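Local coordinates for NudC domain-containing protein 2 (Mus musculus, PDB 2RH0), which may regulate the LIS1/dynein pathway by stabilising LIS1 together with the Hsp90 chaperone, at residues H48-V53 with I58-L63. Numbering follows the deposited sequence.
Sequences HVALAV and ILKGKL
Val49 and Gly61 clasp each other through two backbone hydrogen bonds, Val49 N to Gly61 O at 3.1 Å and Gly61 N to Val49 O at 3.0 Å, which set the antiparallel register of this hairpin. Further along, Leu51 N donates to Leu59 O at 2.8 Å. The return is shared: Leu51 O takes both Ile58 N (2.8 Å) and the longer Leu59 N (3.3 Å), so two residues face one in a classic beta bulge. Gly61 has backbone angles at which a CB would press on the carbonyl oxygen of Lys60.

Val49, Leu51 and Leu59 put their side chains on one face of the sheet, and Leu63, just past the end of the strand, joins them. With its CG anti to the carbonyl carbon (chi1 -70°), Leu63 turns its branched end back across Val49 at about a right angle, CD2 lying 3.7 Å from Val49 CG1 while CD1 touches the same methyl. With an alanine in place of Leu63, both methyls that lie on Val49 CG1 would be gone, which would probably open a gap beside Val49 at this end of the hairpin. At the bulge, Ile58 CG1 meets Val53 CG2 at 4.0 Å.

On the other face, the ring of His48 lies obliquely against the start of the Lys62 side chain, NE2 3.8 Å from Lys62 CB. The rest of that chain runs on extended, away from the imidazole, and its NZ forms a salt bridge with Glu102 of the second subunit. Lys60 NZ donates to a water that gives a weak bond to Val49 O.

Strand 48-53 is the middle of a three-stranded antiparallel sheet, with 40-44 along its other edge. Leu51 and Leu59 pack on strand 24-30, as part of the beta sandwich of the p23/HSP20-like CS domain, while Leu101 and Leu86 of the second subunit pack on Val49 and Leu63 respectively.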
loop_
_atom_site.group_PDB
_atom_site.type_symbol
_atom_site.label_atom_id
_atom_site.label_comp_id
_atom_site.label_asym_id
_atom_site.label_seq_id
_atom_site.Cartn_x
_atom_site.Cartn_y
_atom_site.Cartn_z
ATOM N N HIS A 48 14.765 7.560 17.677
ATOM C CA HIS A 48 14.075 8.808 17.323
ATOM C C HIS A 48 14.237 9.134 15.876
ATOM O O HIS A 48 15.270 8.809 15.257
ATOM C CB HIS A 48 14.687 9.958 18.087
ATOM C CG HIS A 48 14.382 9.918 19.540
ATOM N ND1 HIS A 48 15.179 9.253 20.443
ATOM C CD2 HIS A 48 13.356 10.444 20.244
ATOM C CE1 HIS A 48 14.639 9.364 21.643
ATOM N NE2 HIS A 48 13.533 10.075 21.550
ATOM N N VAL A 49 13.208 9.778 15.351
ATOM C CA VAL A 49 13.171 10.236 13.970
ATOM C C VAL A 49 12.606 11.644 13.929
ATOM O O VAL A 49 11.837 12.033 14.814
ATOM C CB VAL A 49 12.320 9.316 13.030
ATOM C CG1 VAL A 49 12.993 7.942 12.888
ATOM C CG2 VAL A 49 10.844 9.174 13.527
ATOM N N ALA A 50 12.980 12.386 12.879
ATOM C CA ALA A 50 12.538 13.769 12.677
ATOM C C ALA A 50 12.619 14.090 11.221
ATOM O O ALA A 50 13.627 13.808 10.585
ATOM C CB ALA A 50 13.404 14.766 13.480
ATOM N N LEU A 51 11.563 14.682 10.694
ATOM C CA LEU A 51 11.510 15.064 9.293
ATOM C C LEU A 51 10.825 16.401 9.180
ATOM O O LEU A 51 9.730 16.596 9.705
ATOM C CB LEU A 51 10.758 14.021 8.483
ATOM C CG LEU A 51 10.445 14.299 7.005
ATOM C CD1 LEU A 51 11.674 14.384 6.091
ATOM C CD2 LEU A 51 9.592 13.212 6.601
ATOM N N ALA A 52 11.486 17.323 8.497
ATOM C CA ALA A 52 10.964 18.645 8.205
ATOM C C ALA A 52 11.190 18.853 6.714
ATOM O O ALA A 52 12.217 18.434 6.193
ATOM C CB ALA A 52 11.679 19.700 8.996
ATOM N N VAL A 53 10.166 19.386 6.044
ATOM C CA VAL A 53 10.171 19.708 4.622
ATOM C C VAL A 53 9.951 21.222 4.498
ATOM O O VAL A 53 9.015 21.796 5.086
ATOM C CB VAL A 53 9.067 18.983 3.812
ATOM C CG1 VAL A 53 9.187 19.341 2.366
ATOM C CG2 VAL A 53 9.161 17.485 3.957
ATOM N N ILE A 58 7.153 17.702 9.838
ATOM C CA ILE A 58 6.080 16.787 9.439
ATOM C C ILE A 58 5.941 15.594 10.383
ATOM O O ILE A 58 4.838 15.142 10.660
ATOM C CB ILE A 58 6.307 16.215 8.040
ATOM C CG1 ILE A 58 6.664 17.301 7.041
ATOM C CG2 ILE A 58 5.087 15.487 7.596
ATOM C CD1 ILE A 58 5.724 18.446 7.044
ATOM N N LEU A 59 7.065 15.103 10.897
ATOM C CA LEU A 59 7.065 13.954 11.744
ATOM C C LEU A 59 8.229 14.048 12.706
ATOM O O LEU A 59 9.315 14.427 12.330
ATOM C CB LEU A 59 7.198 12.718 10.867
ATOM C CG LEU A 59 7.689 11.430 11.475
ATOM C CD1 LEU A 59 6.671 10.887 12.485
ATOM C CD2 LEU A 59 7.920 10.458 10.339
ATOM N N LYS A 60 8.002 13.709 13.959
ATOM C CA LYS A 60 9.057 13.795 14.952
ATOM C C LYS A 60 8.608 13.025 16.149
ATOM O O LYS A 60 7.519 13.280 16.657
ATOM C CB LYS A 60 9.262 15.241 15.386
ATOM C CG LYS A 60 10.428 15.439 16.370
ATOM C CD LYS A 60 10.437 16.850 16.907
ATOM C CE LYS A 60 11.838 17.315 17.279
ATOM N NZ LYS A 60 12.619 16.308 18.037
ATOM N N GLY A 61 9.435 12.116 16.627
ATOM C CA GLY A 61 9.091 11.426 17.839
ATOM C C GLY A 61 9.972 10.257 18.111
ATOM O O GLY A 61 10.912 9.988 17.375
ATOM N N LYS A 62 9.622 9.563 19.182
ATOM C CA LYS A 62 10.364 8.435 19.672
ATOM C C LYS A 62 9.810 7.203 19.012
ATOM O O LYS A 62 8.571 6.990 18.989
ATOM C CB LYS A 62 10.200 8.315 21.180
ATOM C CG LYS A 62 11.045 7.229 21.803
ATOM C CD LYS A 62 10.623 6.978 23.207
ATOM C CE LYS A 62 11.706 6.340 24.043
ATOM N NZ LYS A 62 11.124 6.056 25.396
ATOM N N LEU A 63 10.705 6.392 18.462
ATOM C CA LEU A 63 10.293 5.198 17.721
ATOM C C LEU A 63 9.727 4.149 18.663
ATOM O O LEU A 63 10.116 4.076 19.826
ATOM C CB LEU A 63 11.467 4.612 16.938
ATOM C CG LEU A 63 11.968 5.405 15.740
ATOM C CD1 LEU A 63 13.276 4.827 15.300
ATOM C CD2 LEU A 63 10.915 5.369 14.586
HETATM O O HOH W 1 13.296 13.416 17.521
#